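Local coordinates for protein UDP-L-Rhamnose Synthase (Acanthamoeba polyphaga mimivirus, PDB 7JID) that acts as a UDP-L-rhamnose synthase, a viral oxidoreductase that binds NADP in a Rossmann-type domain and UDP-rhamnose in a neighbouring pocket, at residues Gln26-Val31 against Met205-Thr210. Residues are numbered along the deposited sequence; the frame is centred on the assembly and turned at random.
Sequences QGEQVV and MARNKT
Gln26 OE1 is gripped by two nitrogens of one guanidinium group: Arg207 NH2 lies 2.9 Å from it and Arg207 NH1 3.1 Å. Both nitrogens belong to the end of the arginine, so the fork closes on a single oxygen and neither bond is straight; the N-H...O angle is 148° from NH2, and the bond from NH1 is more bent still. NH2 comes in nearly along the C=O axis, while NH1 is tilted from the carbonyl plane. Gln26 reaches the spot by running extended beyond CG, its amide turned moderately from the guanidinium plane.

The second hydrogen of Arg207 NH2 goes to Glu28 OE2 at 2.8 Å, a salt bridge with a hydrogen bond inside it. Here the planes stand 63° apart, and NH2 meets OE2 from above the plane of the carboxylate, well out of it, although OE2 stays close to the plane of the guanidinium. A bend at chi2 (-68°) folds the Glu28 carboxylate round to this position. Water 1 covers the remaining corner, accepting from Arg207 NE at 3.1 Å and giving only a weak bond to Glu28 OE2. NE, NH1 and NH2 are all engaged along the edge, which should restrict the rotation of the guanidinium.

Backbones stay far apart, about 10.5 Å between the CA atoms of Glu28 and Arg207, and the long arginine spans the gap. Gln26 and Glu28 flank Gly27, whose positive phi closes helix 14-25 in a Schellman motif before strand 29-32, an outermost strand, within this chain, of the parallel Rossmann sheet. Glu28 OE1 is hydrogen-bonded to Trp6 NE1 of strand 5-9 and to Met4 N just ahead of that strand. This surface polar bridge thus ties the helix-to-strand turn to the last turn of helix 195-207, whose Ala206 packs on strands 5-9 and 103-109.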
ATOM      1  N   GLN A  26     -17.953 -14.565  27.285  1.00 28.92           N
ATOM      2  CA  GLN A  26     -17.048 -14.148  28.384  1.00 29.32           C
ATOM      3  C   GLN A  26     -17.635 -12.962  29.171  1.00 29.70           C
ATOM      4  O   GLN A  26     -16.960 -12.502  30.103  1.00 30.34           O
ATOM      5  CB  GLN A  26     -15.668 -13.784  27.837  1.00 27.68           C
ATOM      6  CG  GLN A  26     -14.877 -14.974  27.318  1.00 27.52           C
ATOM      7  CD  GLN A  26     -13.435 -14.611  27.064  1.00 25.21           C
ATOM      8  OE1 GLN A  26     -13.029 -13.472  27.237  1.00 25.55           O
ATOM      9  NE2 GLN A  26     -12.662 -15.560  26.576  1.00 24.22           N
ATOM     10  N   GLY A  27     -18.811 -12.456  28.793  1.00 31.65           N
ATOM     11  CA  GLY A  27     -19.493 -11.355  29.507  1.00 31.27           C
ATOM     12  C   GLY A  27     -19.030  -9.980  29.047  1.00 31.89           C
ATOM     13  O   GLY A  27     -19.278  -8.992  29.773  1.00 29.55           O
ATOM     14  N   GLU A  28     -18.354  -9.883  27.895  1.00 27.77           N
ATOM     15  CA  GLU A  28     -17.909  -8.567  27.375  1.00 25.12           C
ATOM     16  C   GLU A  28     -19.021  -7.935  26.537  1.00 22.25           C
ATOM     17  O   GLU A  28     -19.879  -8.660  25.999  1.00 24.28           O
ATOM     18  CB  GLU A  28     -16.625  -8.682  26.552  1.00 24.70           C
ATOM     19  CG  GLU A  28     -15.486  -9.352  27.293  1.00 24.07           C
ATOM     20  CD  GLU A  28     -14.875  -8.604  28.461  1.00 26.44           C
ATOM     21  OE1 GLU A  28     -14.638  -7.397  28.361  1.00 26.32           O
ATOM     22  OE2 GLU A  28     -14.525  -9.278  29.450  1.00 29.56           O
ATOM     23  N   GLN A  29     -18.990  -6.608  26.430  1.00 21.35           N
ATOM     24  CA  GLN A  29     -19.887  -5.845  25.533  1.00 22.88           C
ATOM     25  C   GLN A  29     -19.191  -5.712  24.172  1.00 19.64           C
ATOM     26  O   GLN A  29     -18.134  -5.151  24.134  1.00 18.91           O
ATOM     27  CB  GLN A  29     -20.196  -4.467  26.096  1.00 23.61           C
ATOM     28  CG  GLN A  29     -21.289  -3.753  25.307  1.00 29.59           C
ATOM     29  CD  GLN A  29     -21.459  -2.302  25.693  1.00 32.35           C
ATOM     30  OE1 GLN A  29     -20.822  -1.804  26.618  1.00 31.50           O
ATOM     31  NE2 GLN A  29     -22.299  -1.600  24.948  1.00 33.85           N
ATOM     32  N   VAL A  30     -19.807  -6.227  23.119  1.00 22.77           N
ATOM     33  CA  VAL A  30     -19.265  -6.171  21.738  1.00 23.57           C
ATOM     34  C   VAL A  30     -20.116  -5.187  20.933  1.00 21.79           C
ATOM     35  O   VAL A  30     -21.366  -5.341  20.920  1.00 22.11           O
ATOM     36  CB  VAL A  30     -19.267  -7.572  21.118  1.00 24.61           C
ATOM     37  CG1 VAL A  30     -18.935  -7.546  19.645  1.00 24.70           C
ATOM     38  CG2 VAL A  30     -18.315  -8.482  21.867  1.00 27.98           C
ATOM     39  N   VAL A  31     -19.453  -4.242  20.275  1.00 20.24           N
ATOM     40  CA  VAL A  31     -20.080  -3.274  19.328  1.00 19.32           C
ATOM     41  C   VAL A  31     -19.534  -3.598  17.936  1.00 18.22           C
ATOM     42  O   VAL A  31     -18.308  -3.494  17.766  1.00 18.10           O
ATOM     43  CB  VAL A  31     -19.779  -1.817  19.727  1.00 21.25           C
ATOM     44  CG1 VAL A  31     -20.466  -0.804  18.817  1.00 21.52           C
ATOM     45  CG2 VAL A  31     -20.111  -1.522  21.177  1.00 22.14           C
ATOM     46  N   MET A 205      -4.507 -11.768  25.060  1.00 11.34           N
ATOM     47  CA  MET A 205      -3.508 -10.760  24.666  1.00 12.26           C
ATOM     48  C   MET A 205      -4.132  -9.349  24.532  1.00 11.64           C
ATOM     49  O   MET A 205      -3.531  -8.408  25.062  1.00 13.72           O
ATOM     50  CB  MET A 205      -2.843 -11.190  23.348  1.00 12.01           C
ATOM     51  CG  MET A 205      -1.917 -12.332  23.556  1.00 11.88           C
ATOM     52  SD  MET A 205      -1.299 -12.926  21.946  1.00 13.65           S
ATOM     53  CE  MET A 205       0.230 -11.996  21.920  1.00 14.40           C
ATOM     54  N   ALA A 206      -5.302  -9.216  23.906  1.00 12.22           N
ATOM     55  CA  ALA A 206      -6.028  -7.938  23.690  1.00 12.48           C
ATOM     56  C   ALA A 206      -6.527  -7.459  25.074  1.00 13.49           C
ATOM     57  O   ALA A 206      -6.260  -6.301  25.437  1.00 12.99           O
ATOM     58  CB  ALA A 206      -7.171  -8.115  22.735  1.00 13.55           C
ATOM     59  N   ARG A 207      -7.056  -8.366  25.885  1.00 13.24           N
ATOM     60  CA  ARG A 207      -7.462  -7.993  27.276  1.00 13.43           C
ATOM     61  C   ARG A 207      -6.257  -7.404  28.013  1.00 14.44           C
ATOM     62  O   ARG A 207      -6.410  -6.378  28.785  1.00 13.63           O
ATOM     63  CB  ARG A 207      -8.057  -9.208  27.983  1.00 14.10           C
ATOM     64  CG  ARG A 207      -8.511  -8.891  29.400  1.00 15.78           C
ATOM     65  CD  ARG A 207      -9.244 -10.059  29.959  1.00 15.67           C
ATOM     66  NE  ARG A 207     -10.618 -10.061  29.492  1.00 17.79           N
ATOM     67  CZ  ARG A 207     -11.167 -10.959  28.715  1.00 18.73           C
ATOM     68  NH1 ARG A 207     -10.472 -11.990  28.277  1.00 19.49           N
ATOM     69  NH2 ARG A 207     -12.443 -10.852  28.411  1.00 21.15           N
ATOM     70  N   ASN A 208      -5.075  -7.991  27.833  1.00 13.99           N
ATOM     71  CA  ASN A 208      -3.845  -7.600  28.559  1.00 13.50           C
ATOM     72  C   ASN A 208      -3.194  -6.344  27.974  1.00 13.06           C
ATOM     73  O   ASN A 208      -2.177  -5.953  28.503  1.00 13.24           O
ATOM     74  CB  ASN A 208      -2.828  -8.737  28.632  1.00 15.22           C
ATOM     75  CG  ASN A 208      -3.267  -9.873  29.527  1.00 15.33           C
ATOM     76  OD1 ASN A 208      -4.191  -9.717  30.332  1.00 15.93           O
ATOM     77  ND2 ASN A 208      -2.673 -11.050  29.340  1.00 16.64           N
ATOM     78  N   LYS A 209      -3.665  -5.870  26.822  1.00 14.43           N
ATOM     79  CA  LYS A 209      -3.100  -4.727  26.056  1.00 14.00           C
ATOM     80  C   LYS A 209      -1.686  -5.098  25.601  1.00 13.38           C
ATOM     81  O   LYS A 209      -0.867  -4.216  25.434  1.00 13.94           O
ATOM     82  CB  LYS A 209      -3.201  -3.413  26.850  1.00 14.86           C
ATOM     83  CG  LYS A 209      -4.636  -2.985  27.068  1.00 16.03           C
ATOM     84  CD  LYS A 209      -4.826  -1.841  28.070  1.00 23.25           C
ATOM     85  CE  LYS A 209      -4.158  -0.553  27.674  1.00 27.57           C
ATOM     86  NZ  LYS A 209      -4.777   0.578  28.413  1.00 24.93           N
ATOM     87  N   THR A 210      -1.418  -6.401  25.371  1.00 12.17           N
ATOM     88  CA  THR A 210      -0.134  -6.832  24.776  1.00 11.53           C
ATOM     89  C   THR A 210      -0.059  -6.175  23.387  1.00 11.77           C
ATOM     90  O   THR A 210      -1.052  -6.315  22.648  1.00 11.82           O
ATOM     91  CB  THR A 210      -0.029  -8.357  24.697  1.00 13.30           C
ATOM     92  OG1 THR A 210      -0.274  -8.917  25.986  1.00 13.96           O
ATOM     93  CG2 THR A 210       1.295  -8.806  24.125  1.00 12.50           C
TER
HETATM   94  O   HOH W   1     -11.946  -7.624  30.844  1.00 40.77           O